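Local coordinates for extracellular protein 11-1 (Passalora fulva, PDB 6ZUS) that is a secreted fungal avirulence effector, probably recognised through plant resistance proteins, and binds zinc, at residues His15-Pro20 against Lys72-Ser77; Gly22-Phe27 against Ile60-Cys65. All coordinates share one frame; numbering follows the deposited sequence.

Contact 1: His15-Pro20 against Lys72-Ser77; sequences HQFRIP and KTCICS. With ZN (zinc ion), chain G.
Phe17 takes the crowded rotamer, CG wedged between its backbone N and carbonyl carbon (chi1 57°), which swings the ring back over Cys74, its partner on the adjoining antiparallel strand. Cys74 CB lies over one face of that ring, 3.8 Å from its centroid and 18° off the normal, a CH-pi contact; Cys76 SG, the diagonal contact of Phe17, approaches the ring obliquely, 3.8 Å from Phe17 CE1. The diagonal repeats two residues on, where Ile19, with CG1 also between N and C (chi1 69°), sets CD1 3.5 Å from Cys74 SG. The imidazole of His15 has Phe17 CD1 above its centre, and its ND1 binds a zinc ion at 2.0 Å that also carries a water. Beneath these side chains three hydrogen-bonded pairs, His15-Cys76, Phe17-Cys74 and Ile19-Lys72, supply six backbone bonds, the straightest from His15 N to Cys76 O at 2.8 Å. On the reverse face, Gln16 CG runs alongside Ile75 CG1 at 3.8 Å. Disulfides from Cys74 to Cys25 and from Cys76 to Cys29 tie a loop over the aromatic face, while strand 57-64 pairs with the far edge of strand 71-86 and strand 127-138 with that of strand 6-20.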
ATOM      1  N   HIS A  15      -5.626  -5.292   5.532  1.00 16.96           N
ATOM      2  CA  HIS A  15      -6.791  -5.505   6.431  1.00 18.11           C
ATOM      3  C   HIS A  15      -6.345  -6.461   7.552  1.00 18.13           C
ATOM      4  O   HIS A  15      -6.082  -7.627   7.247  1.00 17.56           O
ATOM      5  CB  HIS A  15      -8.029  -6.011   5.661  1.00 19.02           C
ATOM      6  CG  HIS A  15      -9.225  -6.049   6.562  1.00 19.40           C
ATOM      7  ND1 HIS A  15     -10.360  -6.796   6.311  1.00 20.86           N
ATOM      8  CD2 HIS A  15      -9.457  -5.445   7.743  1.00 20.58           C
ATOM      9  CE1 HIS A  15     -11.221  -6.608   7.269  1.00 20.81           C
ATOM     10  NE2 HIS A  15     -10.711  -5.829   8.156  1.00 19.11           N
ATOM     11  N   GLN A  16      -6.226  -5.956   8.784  1.00 17.06           N
ATOM     12  CA  GLN A  16      -5.943  -6.756   9.991  1.00 17.71           C
ATOM     13  C   GLN A  16      -7.248  -6.881  10.771  1.00 18.26           C
ATOM     14  O   GLN A  16      -7.892  -5.860  11.100  1.00 17.31           O
ATOM     15  CB  GLN A  16      -4.845  -6.118  10.847  1.00 20.29           C
ATOM     16  CG  GLN A  16      -4.486  -6.954  12.097  1.00 22.18           C
ATOM     17  CD  GLN A  16      -3.358  -6.357  12.907  1.00 21.34           C
ATOM     18  OE1 GLN A  16      -2.660  -5.403  12.459  1.00 21.67           O
ATOM     19  NE2 GLN A  16      -3.240  -6.888  14.112  1.00 18.22           N
ATOM     20  N   PHE A  17      -7.636  -8.092  11.080  1.00 19.38           N
ATOM     21  CA  PHE A  17      -8.878  -8.355  11.856  1.00 19.58           C
ATOM     22  C   PHE A  17      -8.781  -9.673  12.635  1.00 19.36           C
ATOM     23  O   PHE A  17      -7.875 -10.480  12.409  1.00 20.41           O
ATOM     24  CB  PHE A  17     -10.064  -8.362  10.907  1.00 19.42           C
ATOM     25  CG  PHE A  17      -9.963  -9.350   9.772  1.00 18.51           C
ATOM     26  CD1 PHE A  17      -9.245  -9.071   8.615  1.00 19.10           C
ATOM     27  CD2 PHE A  17     -10.593 -10.597   9.874  1.00 20.75           C
ATOM     28  CE1 PHE A  17      -9.136 -10.002   7.585  1.00 21.28           C
ATOM     29  CE2 PHE A  17     -10.518 -11.510   8.835  1.00 21.37           C
ATOM     30  CZ  PHE A  17      -9.812 -11.207   7.681  1.00 20.73           C
ATOM     31  N   ARG A  18      -9.701  -9.867  13.579  0.50 20.77           N
ATOM     32  CA  ARG A  18      -9.712 -11.084  14.435  0.50 21.27           C
ATOM     33  C   ARG A  18     -10.837 -11.995  13.941  0.50 21.19           C
ATOM     34  O   ARG A  18     -11.891 -11.476  13.506  0.50 19.75           O
ATOM     35  CB  ARG A  18      -9.905 -10.772  15.929  0.50 23.26           C
ATOM     36  CG  ARG A  18      -9.096  -9.605  16.485  0.50 24.40           C
ATOM     37  CD  ARG A  18      -7.592  -9.768  16.502  0.50 26.55           C
ATOM     38  NE  ARG A  18      -6.994  -8.576  17.109  0.50 29.81           N
ATOM     39  CZ  ARG A  18      -5.896  -7.938  16.670  0.50 32.44           C
ATOM     40  NH1 ARG A  18      -5.231  -8.376  15.617  0.50 23.94           N
ATOM     41  NH2 ARG A  18      -5.472  -6.847  17.295  0.50 37.14           N
ATOM     42  N   ILE A  19     -10.619 -13.305  14.040  1.00 18.78           N
ATOM     43  CA  ILE A  19     -11.617 -14.332  13.667  1.00 20.44           C
ATOM     44  C   ILE A  19     -11.690 -15.350  14.794  1.00 19.81           C
ATOM     45  O   ILE A  19     -10.769 -15.465  15.614  1.00 18.73           O
ATOM     46  CB  ILE A  19     -11.265 -14.979  12.309  1.00 22.43           C
ATOM     47  CG1 ILE A  19     -10.000 -15.837  12.427  1.00 21.37           C
ATOM     48  CG2 ILE A  19     -11.151 -13.911  11.190  1.00 22.42           C
ATOM     49  CD1 ILE A  19      -9.743 -16.718  11.233  1.00 23.12           C
ATOM     50  N   PRO A  20     -12.785 -16.133  14.857  1.00 23.34           N
ATOM     51  CA  PRO A  20     -12.892 -17.206  15.856  1.00 25.28           C
ATOM     52  C   PRO A  20     -11.698 -18.171  15.743  1.00 24.24           C
ATOM     53  O   PRO A  20     -11.281 -18.481  14.587  1.00 23.78           O
ATOM     54  CB  PRO A  20     -14.202 -17.887  15.457  1.00 24.50           C
ATOM     55  CG  PRO A  20     -15.009 -16.817  14.816  1.00 24.74           C
ATOM     56  CD  PRO A  20     -13.997 -15.998  14.035  1.00 25.08           C
ATOM     57  N   LYS A  72      -8.036 -15.688  16.518  1.00 21.66           N
ATOM     58  CA  LYS A  72      -6.814 -15.591  15.696  1.00 20.98           C
ATOM     59  C   LYS A  72      -6.821 -14.196  15.076  1.00 22.64           C
ATOM     60  O   LYS A  72      -7.938 -13.623  14.840  1.00 21.10           O
ATOM     61  CB  LYS A  72      -6.801 -16.593  14.550  1.00 21.99           C
ATOM     62  CG  LYS A  72      -6.576 -18.031  14.975  1.00 26.24           C
ATOM     63  CD  LYS A  72      -6.767 -18.957  13.802  1.00 29.00           C
ATOM     64  CE  LYS A  72      -6.585 -20.419  14.139  1.00 30.03           C
ATOM     65  NZ  LYS A  72      -6.846 -21.243  12.931  1.00 30.70           N
ATOM     66  N   THR A  73      -5.622 -13.672  14.851  1.00 21.65           N
ATOM     67  CA  THR A  73      -5.394 -12.433  14.072  1.00 22.26           C
ATOM     68  C   THR A  73      -5.099 -12.844  12.631  1.00 22.82           C
ATOM     69  O   THR A  73      -4.124 -13.650  12.417  1.00 21.92           O
ATOM     70  CB  THR A  73      -4.234 -11.601  14.611  1.00 24.73           C
ATOM     71  OG1 THR A  73      -4.638 -11.121  15.887  1.00 26.15           O
ATOM     72  CG2 THR A  73      -3.927 -10.418  13.709  1.00 27.55           C
ATOM     73  N   CYS A  74      -5.840 -12.243  11.711  1.00 20.63           N
ATOM     74  CA  CYS A  74      -5.624 -12.351  10.260  1.00 21.42           C
ATOM     75  C   CYS A  74      -5.037 -11.041   9.761  1.00 21.58           C
ATOM     76  O   CYS A  74      -5.565  -9.973  10.125  1.00 20.34           O
ATOM     77  CB  CYS A  74      -6.898 -12.595   9.470  1.00 25.08           C
ATOM     78  SG  CYS A  74      -7.720 -14.079  10.060  1.00 31.22           S
ATOM     79  N   ILE A  75      -4.028 -11.140   8.900  1.00 21.21           N
ATOM     80  CA  ILE A  75      -3.509  -9.947   8.186  1.00 20.05           C
ATOM     81  C   ILE A  75      -3.567 -10.283   6.700  1.00 22.38           C
ATOM     82  O   ILE A  75      -2.857 -11.211   6.297  1.00 22.40           O
ATOM     83  CB  ILE A  75      -2.128  -9.498   8.664  1.00 21.48           C
ATOM     84  CG1 ILE A  75      -2.132  -9.215  10.171  1.00 22.14           C
ATOM     85  CG2 ILE A  75      -1.665  -8.294   7.844  1.00 20.68           C
ATOM     86  CD1 ILE A  75      -0.752  -9.096  10.781  1.00 23.65           C
ATOM     87  N   CYS A  76      -4.506  -9.682   5.983  1.00 18.62           N
ATOM     88  CA  CYS A  76      -4.727  -9.906   4.535  1.00 19.97           C
ATOM     89  C   CYS A  76      -4.191  -8.673   3.818  1.00 22.41           C
ATOM     90  O   CYS A  76      -4.564  -7.562   4.203  1.00 18.78           O
ATOM     91  CB  CYS A  76      -6.198 -10.161   4.267  1.00 23.97           C
ATOM     92  SG  CYS A  76      -6.687 -11.630   5.217  1.00 27.81           S
ATOM     93  N   SER A  77      -3.253  -8.837   2.889  1.00 20.14           N
ATOM     94  CA  SER A  77      -2.563  -7.665   2.314  1.00 19.27           C
ATOM     95  C   SER A  77      -2.338  -7.914   0.836  1.00 22.35           C
ATOM     96  O   SER A  77      -2.373  -9.088   0.369  1.00 19.21           O
ATOM     97  CB  SER A  77      -1.294  -7.371   3.039  1.00 20.82           C
ATOM     98  OG  SER A  77      -0.381  -8.463   2.897  1.00 22.77           O
TER
HETATM   99 ZN    ZN G 206     -10.814  -7.775   4.587  0.80 21.29          ZN
HETATM  100  O   HOH W   1     -12.185  -6.452   3.349  1.00 15.26           O

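Contact 2: Gly22-Phe27 against Ile60-Cys65; sequences GDNCNF and IQEAPC
Glu62 reaches from its strand to the backbone of Cys25, and the polar interactions centre on its carboxylate. Cys25 N donates to Glu62 OE1 at 2.8 Å with an N-H...O angle of 167°; the donor arrives on the anti side of that oxygen, 24° out of the carboxylate plane. A water donates to Glu62 OE1 at 2.8 Å and accepts a long bond, 3.2 Å, from Asn26 N, so one carboxylate oxygen serves two successive amides of the turn, directly and through water. The other oxygen, OE2, forms a salt bridge with Lys72, which probably stabilises the negative charge and steadies the rotation of the group.

Apolar contact lies lower down the same side chain. With CG anti to the backbone N (chi1 175°), the Glu62 chain extends past the sulfur of Cys25, whose SG is 3.4 Å from Glu62 CB. Two residues earlier in the strand, Ile60 CG2 touches Cys25 CB at 3.7 Å, so the buried cysteine rests against both residues.

Acceptance of the first amide of the 3-10 turn 25-27 by a carboxylate resembles the capping of a helix start, here supplied from a distant strand. The arrangement is that of a loop pinned by the disulfide of Cys25 and packed on an edge strand of the four-stranded antiparallel sheet.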
ATOM      1  N   GLY A  22     -11.400 -21.288  16.015  1.00 24.51           N
ATOM      2  CA  GLY A  22     -11.690 -22.531  15.284  1.00 26.67           C
ATOM      3  C   GLY A  22     -11.678 -22.310  13.770  1.00 30.31           C
ATOM      4  O   GLY A  22     -11.734 -23.296  13.003  1.00 31.07           O
ATOM      5  N   ASP A  23     -11.658 -21.055  13.314  1.00 24.83           N
ATOM      6  CA  ASP A  23     -11.671 -20.747  11.865  1.00 21.85           C
ATOM      7  C   ASP A  23     -10.236 -20.541  11.344  1.00 21.21           C
ATOM      8  O   ASP A  23      -9.277 -20.390  12.161  1.00 22.17           O
ATOM      9  CB  ASP A  23     -12.541 -19.517  11.613  1.00 23.30           C
ATOM     10  CG  ASP A  23     -14.047 -19.711  11.781  1.00 26.77           C
ATOM     11  OD1 ASP A  23     -14.453 -20.827  12.176  1.00 28.30           O
ATOM     12  OD2 ASP A  23     -14.784 -18.803  11.402  1.00 28.46           O
ATOM     13  N   ASN A  24     -10.128 -20.410  10.027  1.00 20.81           N
ATOM     14  CA  ASN A  24      -8.855 -20.110   9.319  1.00 21.06           C
ATOM     15  C   ASN A  24      -8.987 -18.791   8.557  1.00 19.87           C
ATOM     16  O   ASN A  24     -10.076 -18.469   8.049  1.00 20.31           O
ATOM     17  CB  ASN A  24      -8.447 -21.269   8.408  1.00 25.61           C
ATOM     18  CG  ASN A  24      -8.252 -22.591   9.143  1.00 28.03           C
ATOM     19  OD1 ASN A  24      -8.493 -23.648   8.556  1.00 38.32           O
ATOM     20  ND2 ASN A  24      -7.886 -22.555  10.410  1.00 24.56           N
ATOM     21  N   CYS A  25      -7.884 -18.061   8.388  1.00 22.67           N
ATOM     22  CA  CYS A  25      -7.930 -16.721   7.719  1.00 24.54           C
ATOM     23  C   CYS A  25      -8.334 -16.883   6.263  1.00 20.72           C
ATOM     24  O   CYS A  25      -8.972 -15.973   5.735  1.00 22.58           O
ATOM     25  CB  CYS A  25      -6.615 -15.955   7.843  1.00 29.06           C
ATOM     26  SG  CYS A  25      -6.310 -15.552   9.595  1.00 36.11           S
ATOM     27  N   ASN A  26      -7.964 -18.007   5.643  1.00 22.15           N
ATOM     28  CA  ASN A  26      -8.331 -18.269   4.220  1.00 22.67           C
ATOM     29  C   ASN A  26      -9.809 -18.702   4.094  1.00 23.30           C
ATOM     30  O   ASN A  26     -10.224 -18.996   2.950  1.00 24.54           O
ATOM     31  CB  ASN A  26      -7.376 -19.257   3.550  1.00 25.04           C
ATOM     32  CG  ASN A  26      -7.396 -20.648   4.134  1.00 27.93           C
ATOM     33  OD1 ASN A  26      -8.368 -21.075   4.776  1.00 25.25           O
ATOM     34  ND2 ASN A  26      -6.326 -21.386   3.853  1.00 32.76           N
ATOM     35  N   PHE A  27     -10.618 -18.694   5.156  1.00 20.91           N
ATOM     36  CA  PHE A  27     -12.101 -18.689   4.978  1.00 20.39           C
ATOM     37  C   PHE A  27     -12.593 -17.253   4.690  1.00 22.29           C
ATOM     38  O   PHE A  27     -13.721 -17.087   4.284  1.00 24.26           O
ATOM     39  CB  PHE A  27     -12.841 -19.176   6.215  1.00 22.07           C
ATOM     40  CG  PHE A  27     -12.515 -20.570   6.691  1.00 21.29           C
ATOM     41  CD1 PHE A  27     -11.997 -21.518   5.821  1.00 21.43           C
ATOM     42  CD2 PHE A  27     -12.873 -20.957   7.977  1.00 24.53           C
ATOM     43  CE1 PHE A  27     -11.699 -22.798   6.275  1.00 25.25           C
ATOM     44  CE2 PHE A  27     -12.594 -22.240   8.432  1.00 25.53           C
ATOM     45  CZ  PHE A  27     -12.012 -23.160   7.573  1.00 25.08           C
ATOM     46  N   ILE A  60      -1.576 -13.667   2.963  1.00 22.61           N
ATOM     47  CA  ILE A  60      -2.507 -13.962   4.095  1.00 21.90           C
ATOM     48  C   ILE A  60      -1.630 -14.500   5.226  1.00 24.45           C
ATOM     49  O   ILE A  60      -0.797 -15.394   4.964  1.00 24.66           O
ATOM     50  CB  ILE A  60      -3.607 -14.932   3.653  1.00 26.29           C
ATOM     51  CG1 ILE A  60      -4.409 -14.392   2.463  1.00 27.21           C
ATOM     52  CG2 ILE A  60      -4.506 -15.317   4.833  1.00 29.37           C
ATOM     53  CD1 ILE A  60      -5.441 -15.384   1.897  1.00 29.91           C
ATOM     54  N   GLN A  61      -1.696 -13.879   6.381  1.00 21.27           N
ATOM     55  CA  GLN A  61      -0.950 -14.268   7.598  1.00 21.95           C
ATOM     56  C   GLN A  61      -2.004 -14.547   8.682  1.00 22.04           C
ATOM     57  O   GLN A  61      -3.039 -13.826   8.733  1.00 20.80           O
ATOM     58  CB  GLN A  61      -0.053 -13.158   8.155  1.00 24.87           C
ATOM     59  CG  GLN A  61       0.949 -12.597   7.178  1.00 30.31           C
ATOM     60  CD  GLN A  61       1.557 -11.323   7.741  1.00 33.19           C
ATOM     61  OE1 GLN A  61       2.247 -11.352   8.774  1.00 30.52           O
ATOM     62  NE2 GLN A  61       1.237 -10.202   7.087  1.00 28.48           N
ATOM     63  N   GLU A  62      -1.718 -15.508   9.547  1.00 20.13           N
ATOM     64  CA  GLU A  62      -2.615 -15.956  10.632  1.00 24.02           C
ATOM     65  C   GLU A  62      -1.734 -16.263  11.841  1.00 23.98           C
ATOM     66  O   GLU A  62      -0.670 -16.925  11.679  1.00 21.49           O
ATOM     67  CB  GLU A  62      -3.361 -17.210  10.129  1.00 28.49           C
ATOM     68  CG  GLU A  62      -4.261 -17.903  11.143  1.00 34.00           C
ATOM     69  CD  GLU A  62      -4.877 -19.205  10.616  1.00 35.00           C
ATOM     70  OE1 GLU A  62      -5.654 -19.180   9.612  1.00 30.95           O
ATOM     71  OE2 GLU A  62      -4.578 -20.257  11.222  1.00 33.70           O
ATOM     72  N   ALA A  63      -2.188 -15.883  13.024  1.00 24.87           N
ATOM     73  CA  ALA A  63      -1.512 -16.228  14.295  1.00 23.94           C
ATOM     74  C   ALA A  63      -2.571 -16.218  15.388  1.00 23.50           C
ATOM     75  O   ALA A  63      -3.460 -15.378  15.347  1.00 21.96           O
ATOM     76  CB  ALA A  63      -0.391 -15.247  14.592  1.00 25.63           C
ATOM     77  N   PRO A  64      -2.507 -17.153  16.363  1.00 23.32           N
ATOM     78  CA  PRO A  64      -3.401 -17.105  17.517  1.00 24.07           C
ATOM     79  C   PRO A  64      -3.062 -15.808  18.250  1.00 25.70           C
ATOM     80  O   PRO A  64      -1.891 -15.450  18.334  1.00 25.47           O
ATOM     81  CB  PRO A  64      -3.011 -18.371  18.308  1.00 27.84           C
ATOM     82  CG  PRO A  64      -1.513 -18.542  17.985  1.00 27.38           C
ATOM     83  CD  PRO A  64      -1.519 -18.253  16.484  1.00 26.35           C
ATOM     84  N   CYS A  65      -4.081 -15.131  18.760  1.00 26.90           N
ATOM     85  CA  CYS A  65      -3.931 -13.853  19.485  1.00 30.47           C
ATOM     86  C   CYS A  65      -3.952 -14.137  21.010  1.00 29.70           C
ATOM     87  O   CYS A  65      -5.024 -14.548  21.510  1.00 28.33           O
ATOM     88  CB  CYS A  65      -5.015 -12.922  18.984  1.00 33.50           C
ATOM     89  SG  CYS A  65      -5.026 -11.366  19.895  1.00 43.05           S
TER
HETATM   90  O   HOH W   2      -5.566 -19.658   6.886  1.00 32.98           O

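In the fold
Contact 1 is partly buried and joins two inner strands of the sheet through regular backbone pairing and an aromatic-sulfur cluster; contact 2 lies at the surface, where a loop meets the outer strand 57-64 through a carboxylate, a water and a few apolar touches. Their centres are about 6 Å apart, and the Cys25-Cys74 disulfide fuses them. Lys72 adds a polar link, since its NZ reaches Asp23 O as well as Glu62. Along the chain, contact 2 is nested within the loop that contact 1 closes, and strand 71-86 directly follows and adjoins strand 57-64.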